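Local coordinates for protein fimbrin (PDB 1RT8) that binds and crosslinks actin filaments in fission yeast, serving cell polarity, cytokinesis, mating and spore formation, at residues 195-200 with 211-216; 224-229 with 233-238; 175-180 with 200-205. One frame throughout, in Å; residues are numbered along the deposited sequence.

All three contacts belong to the second calponin-homology domain, within the first actin-binding region. Contacts 1 and 3 share helix 194-203: contact 1 sets it against the loop 211-216, contact 3 against the end of helix 162-176. Contact 2 folds the end of helix 218-230 onto the loop that follows. Contact 1 is buried and almost wholly apolar, while contacts 2 and 3 are partly buried. Contact 2 alone has a hydrogen bond between its segments, and contact 3 rests an amide on alanines without one. T215 and Q224 join contacts 1 and 2 by a probable hydrogen bond between side chains; N195 and W179 probably do the same for contacts 1 and 3.

Contact 1 (195-200 with 211-216); sequences NYTVLL and APLQTT
The hydroxyl oxygen OG1 of T197 lies 3.6 Å from P212 CB, but its polar partner is the carbonyl oxygen of G193, the residue just ahead of helix 194-203. OG1 sits beside the backbone N and CG2 anti to it (chi1 -66°), an arrangement that lets the hydroxyl reach G193 O while both it and the methyl lie against the loop. The side chains of T197 and P212 cross obliquely, with T197 CG2 3.9 Å from P212 CD. The same methyl lies 3.9 Å from L213 CG, where the two side chains run alongside one another, pointing opposite ways. Beyond it V198 CG2 faces L213 CD1 at a looser 4.3 Å, and W179 packs beside both residues. The loop is compact here: Q214 N bonds A211 O at 2.8 Å and T215 N bonds P212 O at 2.9 Å, turns that bring P212 and L213 to the helix together. V225 of helix 218-230 also packs against T197. Apolar packing thus holds the later part of the connection between helices 194-203 and 218-230 against the first of them, part of the all-helical calponin-homology fold.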
loop_
_atom_site.group_PDB
_atom_site.type_symbol
_atom_site.label_atom_id
_atom_site.label_comp_id
_atom_site.label_asym_id
_atom_site.label_seq_id
_atom_site.Cartn_x
_atom_site.Cartn_y
_atom_site.Cartn_z
ATOM N N ASN A 195 -7.225 26.700 -14.000
ATOM C CA ASN A 195 -6.545 26.525 -12.728
ATOM C C ASN A 195 -5.090 26.098 -12.892
ATOM O O ASN A 195 -4.227 26.520 -12.122
ATOM C CB ASN A 195 -7.330 25.555 -11.845
ATOM C CG ASN A 195 -8.638 26.171 -11.354
ATOM O OD1 ASN A 195 -8.727 27.384 -11.210
ATOM N ND2 ASN A 195 -9.646 25.344 -11.092
ATOM N N TYR A 196 -4.819 25.282 -13.906
ATOM C CA TYR A 196 -3.457 24.842 -14.176
ATOM C C TYR A 196 -2.612 26.055 -14.579
ATOM O O TYR A 196 -1.491 26.231 -14.091
ATOM C CB TYR A 196 -3.447 23.811 -15.308
ATOM C CG TYR A 196 -3.791 22.386 -14.894
ATOM C CD1 TYR A 196 -4.347 21.499 -15.818
ATOM C CD2 TYR A 196 -3.528 21.918 -13.606
ATOM C CE1 TYR A 196 -4.634 20.186 -15.481
ATOM C CE2 TYR A 196 -3.811 20.583 -13.247
ATOM C CZ TYR A 196 -4.365 19.728 -14.196
ATOM O OH TYR A 196 -4.656 18.415 -13.889
ATOM N N THR A 197 -3.156 26.890 -15.464
ATOM C CA THR A 197 -2.453 28.091 -15.922
ATOM C C THR A 197 -2.095 29.017 -14.756
ATOM O O THR A 197 -0.979 29.517 -14.678
ATOM C CB THR A 197 -3.301 28.879 -16.939
ATOM O OG1 THR A 197 -3.468 28.099 -18.127
ATOM C CG2 THR A 197 -2.623 30.195 -17.300
ATOM N N VAL A 198 -3.044 29.256 -13.857
ATOM C CA VAL A 198 -2.787 30.119 -12.709
ATOM C C VAL A 198 -1.748 29.454 -11.802
ATOM O O VAL A 198 -0.836 30.114 -11.303
ATOM C CB VAL A 198 -4.089 30.393 -11.916
ATOM C CG1 VAL A 198 -3.786 31.204 -10.675
ATOM C CG2 VAL A 198 -5.079 31.156 -12.795
ATOM N N LEU A 199 -1.883 28.143 -11.603
ATOM C CA LEU A 199 -0.936 27.399 -10.770
ATOM C C LEU A 199 0.484 27.535 -11.325
ATOM O O LEU A 199 1.407 27.909 -10.606
ATOM C CB LEU A 199 -1.324 25.910 -10.705
ATOM C CG LEU A 199 -0.294 24.970 -10.053
ATOM C CD1 LEU A 199 -0.031 25.398 -8.614
ATOM C CD2 LEU A 199 -0.797 23.526 -10.106
ATOM N N LEU A 200 0.654 27.233 -12.606
ATOM C CA LEU A 200 1.967 27.330 -13.233
ATOM C C LEU A 200 2.538 28.755 -13.176
ATOM O O LEU A 200 3.741 28.948 -12.988
ATOM C CB LEU A 200 1.888 26.855 -14.683
ATOM C CG LEU A 200 1.563 25.373 -14.873
ATOM C CD1 LEU A 200 1.704 25.008 -16.347
ATOM C CD2 LEU A 200 2.508 24.526 -14.032
ATOM N N ALA A 211 -1.399 34.135 -20.126
ATOM C CA ALA A 211 -1.887 34.319 -21.492
ATOM C C ALA A 211 -2.872 33.233 -21.950
ATOM O O ALA A 211 -3.835 33.527 -22.654
ATOM C CB ALA A 211 -0.707 34.396 -22.462
ATOM N N PRO A 212 -2.641 31.963 -21.568
ATOM C CA PRO A 212 -3.570 30.910 -21.994
ATOM C C PRO A 212 -5.016 31.203 -21.579
ATOM O O PRO A 212 -5.966 30.759 -22.224
ATOM C CB PRO A 212 -3.010 29.662 -21.314
ATOM C CG PRO A 212 -1.539 29.940 -21.297
ATOM C CD PRO A 212 -1.488 31.381 -20.858
ATOM N N LEU A 213 -5.174 31.948 -20.494
ATOM C CA LEU A 213 -6.507 32.297 -20.019
ATOM C C LEU A 213 -7.282 33.023 -21.118
ATOM O O LEU A 213 -8.513 32.957 -21.168
ATOM C CB LEU A 213 -6.406 33.179 -18.774
ATOM C CG LEU A 213 -5.824 32.490 -17.536
ATOM C CD1 LEU A 213 -5.672 33.489 -16.388
ATOM C CD2 LEU A 213 -6.733 31.343 -17.132
ATOM N N GLN A 214 -6.548 33.684 -22.015
ATOM C CA GLN A 214 -7.140 34.441 -23.119
ATOM C C GLN A 214 -7.510 33.606 -24.352
ATOM O O GLN A 214 -8.156 34.105 -25.278
ATOM C CB GLN A 214 -6.190 35.568 -23.541
ATOM C CG GLN A 214 -5.718 36.440 -22.388
ATOM C CD GLN A 214 -6.864 36.914 -21.517
ATOM O OE1 GLN A 214 -7.888 37.384 -22.021
ATOM N NE2 GLN A 214 -6.696 36.799 -20.196
ATOM N N THR A 215 -7.091 32.347 -24.367
ATOM C CA THR A 215 -7.389 31.453 -25.484
ATOM C C THR A 215 -8.800 30.915 -25.276
ATOM O O THR A 215 -9.091 30.327 -24.238
ATOM C CB THR A 215 -6.390 30.274 -25.520
ATOM O OG1 THR A 215 -5.056 30.790 -25.644
ATOM C CG2 THR A 215 -6.690 29.344 -26.690
ATOM N N THR A 216 -9.674 31.106 -26.258
ATOM C CA THR A 216 -11.052 30.648 -26.126
ATOM C C THR A 216 -11.249 29.162 -26.396
ATOM O O THR A 216 -12.039 28.514 -25.710
ATOM C CB THR A 216 -11.997 31.454 -27.030
ATOM O OG1 THR A 216 -11.653 31.235 -28.403
ATOM C CG2 THR A 216 -11.884 32.942 -26.709
#

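Contact 2 (224-229 with 233-238); sequences QVLQNA and DCRKYL
R235 sends CG anti to its own backbone N (chi1 177°) and stays extended to NE, a straight arm that runs back over L226; L226 CG, placed beside the backbone N (chi1 -68°), turns the leucine branches on toward L238. CB of L226 is centred over one face of the R235 guanidinium, 3.6 Å from R235 CZ. Nearer the root of the arm, R235 CD lies 3.3 Å from L226 O. The charge is met by carboxylates of the same helix, since R235 NH1 forms salt bridges with E223 and E230, which would hold the guanidinium over the leucine. The chain reverses through a Schellman motif that ends helix 218-230: D233 has positive phi, and C234 N bonds A229 O at 2.8 Å with a fairly straight N-H...O angle of 163°, the donor standing above the carbonyl plane. R235 then centres an inverse gamma turn, closed by a weak bond of 2.9 Å from K236 N to C234 O. Past this bend L238 meets L226 at about a right angle, with L226 CD2 4.2 Å from L238 CB. L226 CD1 reaches L238 O at 3.3 Å, and M243 of helix 240-244 packs against both leucines.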
loop_
_atom_site.group_PDB
_atom_site.type_symbol
_atom_site.label_atom_id
_atom_site.label_comp_id
_atom_site.label_asym_id
_atom_site.label_seq_id
_atom_site.Cartn_x
_atom_site.Cartn_y
_atom_site.Cartn_z
ATOM N N GLN A 224 -1.498 24.665 -24.779
ATOM C CA GLN A 224 -0.636 25.755 -24.356
ATOM C C GLN A 224 -0.213 25.548 -22.913
ATOM O O GLN A 224 0.916 25.861 -22.546
ATOM C CB GLN A 224 -1.359 27.104 -24.505
ATOM C CG GLN A 224 -1.403 27.620 -25.938
ATOM C CD GLN A 224 -2.372 28.781 -26.146
ATOM O OE1 GLN A 224 -2.638 29.564 -25.234
ATOM N NE2 GLN A 224 -2.886 28.903 -27.364
ATOM N N VAL A 225 -1.119 25.015 -22.096
ATOM C CA VAL A 225 -0.816 24.766 -20.689
ATOM C C VAL A 225 0.276 23.718 -20.564
ATOM O O VAL A 225 1.178 23.843 -19.727
ATOM C CB VAL A 225 -2.057 24.247 -19.905
ATOM C CG1 VAL A 225 -1.614 23.556 -18.603
ATOM C CG2 VAL A 225 -2.996 25.407 -19.583
ATOM N N LEU A 226 0.182 22.678 -21.386
ATOM C CA LEU A 226 1.158 21.604 -21.344
ATOM C C LEU A 226 2.494 22.053 -21.919
ATOM O O LEU A 226 3.534 21.489 -21.579
ATOM C CB LEU A 226 0.629 20.372 -22.083
ATOM C CG LEU A 226 -0.551 19.697 -21.375
ATOM C CD1 LEU A 226 -1.060 18.518 -22.202
ATOM C CD2 LEU A 226 -0.119 19.240 -19.993
ATOM N N GLN A 227 2.469 23.067 -22.785
ATOM C CA GLN A 227 3.711 23.584 -23.347
ATOM C C GLN A 227 4.380 24.380 -22.232
ATOM O O GLN A 227 5.605 24.402 -22.126
ATOM C CB GLN A 227 3.449 24.478 -24.565
ATOM C CG GLN A 227 2.757 23.773 -25.722
ATOM C CD GLN A 227 2.946 24.493 -27.050
ATOM O OE1 GLN A 227 2.958 25.720 -27.108
ATOM N NE2 GLN A 227 3.083 23.726 -28.123
ATOM N N ASN A 228 3.570 25.028 -21.396
ATOM C CA ASN A 228 4.100 25.784 -20.261
ATOM C C ASN A 228 4.631 24.803 -19.226
ATOM O O ASN A 228 5.450 25.160 -18.374
ATOM C CB ASN A 228 3.017 26.649 -19.603
ATOM C CG ASN A 228 2.922 28.036 -20.211
ATOM O OD1 ASN A 228 3.937 28.640 -20.576
ATOM N ND2 ASN A 228 1.703 28.559 -20.302
ATOM N N ALA A 229 4.147 23.566 -19.298
ATOM C CA ALA A 229 4.574 22.525 -18.373
ATOM C C ALA A 229 5.979 22.050 -18.734
ATOM O O ALA A 229 6.783 21.754 -17.853
ATOM C CB ALA A 229 3.590 21.351 -18.414
ATOM N N ASP A 233 9.805 21.073 -17.193
ATOM C CA ASP A 233 10.051 19.654 -17.413
ATOM C C ASP A 233 8.970 18.835 -16.699
ATOM O O ASP A 233 9.239 17.748 -16.176
ATOM C CB ASP A 233 11.440 19.263 -16.902
ATOM C CG ASP A 233 11.799 17.824 -17.232
ATOM O OD1 ASP A 233 11.606 17.414 -18.397
ATOM O OD2 ASP A 233 12.279 17.104 -16.330
ATOM N N CYS A 234 7.747 19.363 -16.682
ATOM C CA CYS A 234 6.632 18.679 -16.032
ATOM C C CYS A 234 5.504 18.284 -16.981
ATOM O O CYS A 234 4.357 18.125 -16.551
ATOM C CB CYS A 234 6.051 19.537 -14.911
ATOM S SG CYS A 234 7.093 19.684 -13.455
ATOM N N ARG A 235 5.808 18.141 -18.267
ATOM C CA ARG A 235 4.776 17.725 -19.208
ATOM C C ARG A 235 4.753 16.204 -19.208
ATOM O O ARG A 235 5.157 15.557 -20.177
ATOM C CB ARG A 235 5.045 18.243 -20.621
ATOM C CG ARG A 235 4.001 17.757 -21.619
ATOM C CD ARG A 235 4.005 18.535 -22.921
ATOM N NE ARG A 235 2.906 18.106 -23.783
ATOM C CZ ARG A 235 2.400 18.838 -24.771
ATOM N NH1 ARG A 235 2.894 20.044 -25.028
ATOM N NH2 ARG A 235 1.396 18.365 -25.500
ATOM N N LYS A 236 4.271 15.643 -18.106
ATOM C CA LYS A 236 4.205 14.197 -17.936
ATOM C C LYS A 236 2.778 13.703 -17.691
ATOM O O LYS A 236 1.992 14.364 -17.003
ATOM C CB LYS A 236 5.084 13.782 -16.751
ATOM C CG LYS A 236 6.542 14.228 -16.829
ATOM C CD LYS A 236 7.285 13.484 -17.923
ATOM C CE LYS A 236 8.787 13.714 -17.832
ATOM N NZ LYS A 236 9.518 12.854 -18.807
ATOM N N TYR A 237 2.465 12.540 -18.262
ATOM C CA TYR A 237 1.161 11.881 -18.122
ATOM C C TYR A 237 -0.045 12.497 -18.827
ATOM O O TYR A 237 -0.819 11.788 -19.477
ATOM C CB TYR A 237 0.782 11.729 -16.645
ATOM C CG TYR A 237 1.766 10.970 -15.796
ATOM C CD1 TYR A 237 2.783 11.634 -15.115
ATOM C CD2 TYR A 237 1.671 9.586 -15.653
ATOM C CE1 TYR A 237 3.686 10.934 -14.305
ATOM C CE2 TYR A 237 2.565 8.877 -14.851
ATOM C CZ TYR A 237 3.569 9.556 -14.180
ATOM O OH TYR A 237 4.461 8.862 -13.387
ATOM N N LEU A 238 -0.207 13.809 -18.687
ATOM C CA LEU A 238 -1.361 14.518 -19.244
ATOM C C LEU A 238 -1.271 14.993 -20.693
ATOM O O LEU A 238 -0.251 15.523 -21.125
ATOM C CB LEU A 238 -1.677 15.717 -18.346
ATOM C CG LEU A 238 -3.035 16.410 -18.470
ATOM C CD1 LEU A 238 -4.150 15.420 -18.161
ATOM C CD2 LEU A 238 -3.085 17.593 -17.504
#

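Contact 3 (175-180 with 200-205); sequences KAANWP and LNQLAP
A Schellman motif ends helix 162-176, and A177, the residue at which the chain leaves helical geometry, packs there against the side chain of Q202. N178 has positive phi and closes the motif by bonds from N178 N to K175 O, 3.0 Å, and from W179 N to L174 O. From helix 194-203, Q202 reaches out with CG anti to the backbone N (chi1 -173°) and then bends at chi2 (54°), which lays the aliphatic part and the amide along A177. Q202 CG lies 4.0 Å from A177 CB, and Q202 CD comes to 3.7 Å from that methyl. The amide oxygen is modelled closer still, a spacing too short to be taken at face value. Q202 NE2 lies 4.1 Å from the methyl CB of A176, so that the amide spans two successive alanines. No hydrogen bond joins the segments here. Were Q202 an alanine, the methyls of A176 and A177 would probably lose the amide packed against them, and a gap would be likely to open there. R210 hydrogen-bonds the backbone oxygen of A177, and the A177 methyl also touches V198. Q202 and L203 both rest on H173 of helix 162-176, while L200 and L203 turn to L258 of helix 248-261; helix 194-203 is thus packed against both helices at this end.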
loop_
_atom_site.group_PDB
_atom_site.type_symbol
_atom_site.label_atom_id
_atom_site.label_comp_id
_atom_site.label_asym_id
_atom_site.label_seq_id
_atom_site.Cartn_x
_atom_site.Cartn_y
_atom_site.Cartn_z
ATOM N N LYS A 175 -4.959 30.265 -3.943
ATOM C CA LYS A 175 -5.355 31.277 -2.980
ATOM C C LYS A 175 -4.313 32.385 -2.943
ATOM O O LYS A 175 -4.656 33.563 -2.840
ATOM C CB LYS A 175 -5.519 30.678 -1.585
ATOM C CG LYS A 175 -5.976 31.707 -0.559
ATOM C CD LYS A 175 -6.119 31.106 0.828
ATOM C CE LYS A 175 -6.519 32.177 1.838
ATOM N NZ LYS A 175 -6.724 31.601 3.197
ATOM N N ALA A 176 -3.043 32.004 -3.041
ATOM C CA ALA A 176 -1.956 32.974 -3.024
ATOM C C ALA A 176 -1.996 33.811 -4.291
ATOM O O ALA A 176 -1.627 34.987 -4.280
ATOM C CB ALA A 176 -0.615 32.271 -2.920
ATOM N N ALA A 177 -2.440 33.200 -5.384
ATOM C CA ALA A 177 -2.527 33.897 -6.662
ATOM C C ALA A 177 -3.802 34.740 -6.731
ATOM O O ALA A 177 -4.141 35.285 -7.782
ATOM C CB ALA A 177 -2.501 32.888 -7.806
ATOM N N ASN A 178 -4.504 34.839 -5.605
ATOM C CA ASN A 178 -5.742 35.609 -5.540
ATOM C C ASN A 178 -6.679 35.219 -6.683
ATOM O O ASN A 178 -7.231 36.080 -7.369
ATOM C CB ASN A 178 -5.426 37.106 -5.610
ATOM C CG ASN A 178 -4.605 37.587 -4.425
ATOM O OD1 ASN A 178 -5.029 37.468 -3.276
ATOM N ND2 ASN A 178 -3.425 38.135 -4.701
ATOM N N TRP A 179 -6.849 33.914 -6.875
ATOM C CA TRP A 179 -7.708 33.376 -7.921
ATOM C C TRP A 179 -9.012 32.913 -7.246
ATOM O O TRP A 179 -8.986 32.168 -6.272
ATOM C CB TRP A 179 -6.971 32.214 -8.602
ATOM C CG TRP A 179 -7.607 31.676 -9.850
ATOM C CD1 TRP A 179 -8.079 30.408 -10.042
ATOM C CD2 TRP A 179 -7.861 32.388 -11.073
ATOM N NE1 TRP A 179 -8.612 30.286 -11.303
ATOM C CE2 TRP A 179 -8.494 31.485 -11.957
ATOM C CE3 TRP A 179 -7.620 33.702 -11.505
ATOM C CZ2 TRP A 179 -8.891 31.853 -13.247
ATOM C CZ3 TRP A 179 -8.020 34.068 -12.797
ATOM C CH2 TRP A 179 -8.647 33.145 -13.646
ATOM N N PRO A 180 -10.168 33.365 -7.751
ATOM C CA PRO A 180 -11.481 33.011 -7.196
ATOM C C PRO A 180 -11.879 31.537 -7.304
ATOM O O PRO A 180 -12.864 31.111 -6.694
ATOM C CB PRO A 180 -12.444 33.905 -7.979
ATOM C CG PRO A 180 -11.571 35.036 -8.463
ATOM C CD PRO A 180 -10.317 34.319 -8.858
ATOM N N LEU A 200 0.654 27.233 -12.606
ATOM C CA LEU A 200 1.967 27.330 -13.233
ATOM C C LEU A 200 2.538 28.755 -13.176
ATOM O O LEU A 200 3.741 28.948 -12.988
ATOM C CB LEU A 200 1.888 26.855 -14.683
ATOM C CG LEU A 200 1.563 25.373 -14.873
ATOM C CD1 LEU A 200 1.704 25.008 -16.347
ATOM C CD2 LEU A 200 2.508 24.526 -14.032
ATOM N N ASN A 201 1.671 29.748 -13.341
ATOM C CA ASN A 201 2.105 31.139 -13.294
ATOM C C ASN A 201 2.468 31.526 -11.865
ATOM O O ASN A 201 3.323 32.379 -11.633
ATOM C CB ASN A 201 0.997 32.056 -13.824
ATOM C CG ASN A 201 1.280 33.522 -13.563
ATOM O OD1 ASN A 201 0.781 34.101 -12.594
ATOM N ND2 ASN A 201 2.099 34.128 -14.416
ATOM N N GLN A 202 1.816 30.889 -10.903
ATOM C CA GLN A 202 2.079 31.169 -9.504
ATOM C C GLN A 202 3.392 30.501 -9.103
ATOM O O GLN A 202 4.182 31.077 -8.363
ATOM C CB GLN A 202 0.919 30.649 -8.649
ATOM C CG GLN A 202 0.971 31.024 -7.177
ATOM C CD GLN A 202 1.102 32.520 -6.945
ATOM O OE1 GLN A 202 0.400 33.327 -7.561
ATOM N NE2 GLN A 202 1.995 32.895 -6.038
ATOM N N LEU A 203 3.633 29.297 -9.615
ATOM C CA LEU A 203 4.852 28.552 -9.300
ATOM C C LEU A 203 6.122 29.103 -9.948
ATOM O O LEU A 203 7.194 29.066 -9.345
ATOM C CB LEU A 203 4.703 27.082 -9.703
ATOM C CG LEU A 203 3.728 26.187 -8.936
ATOM C CD1 LEU A 203 3.845 24.780 -9.487
ATOM C CD2 LEU A 203 4.035 26.208 -7.434
ATOM N N ALA A 204 6.004 29.598 -11.176
ATOM C CA ALA A 204 7.157 30.139 -11.898
ATOM C C ALA A 204 6.751 31.311 -12.794
ATOM O O ALA A 204 6.698 31.181 -14.018
ATOM C CB ALA A 204 7.796 29.038 -12.735
ATOM N N PRO A 205 6.482 32.480 -12.194
ATOM C CA PRO A 205 6.075 33.683 -12.935
ATOM C C PRO A 205 6.970 34.020 -14.122
ATOM O O PRO A 205 6.529 34.664 -15.075
ATOM C CB PRO A 205 6.123 34.780 -11.873
ATOM C CG PRO A 205 5.865 34.036 -10.593
ATOM C CD PRO A 205 6.692 32.792 -10.769
#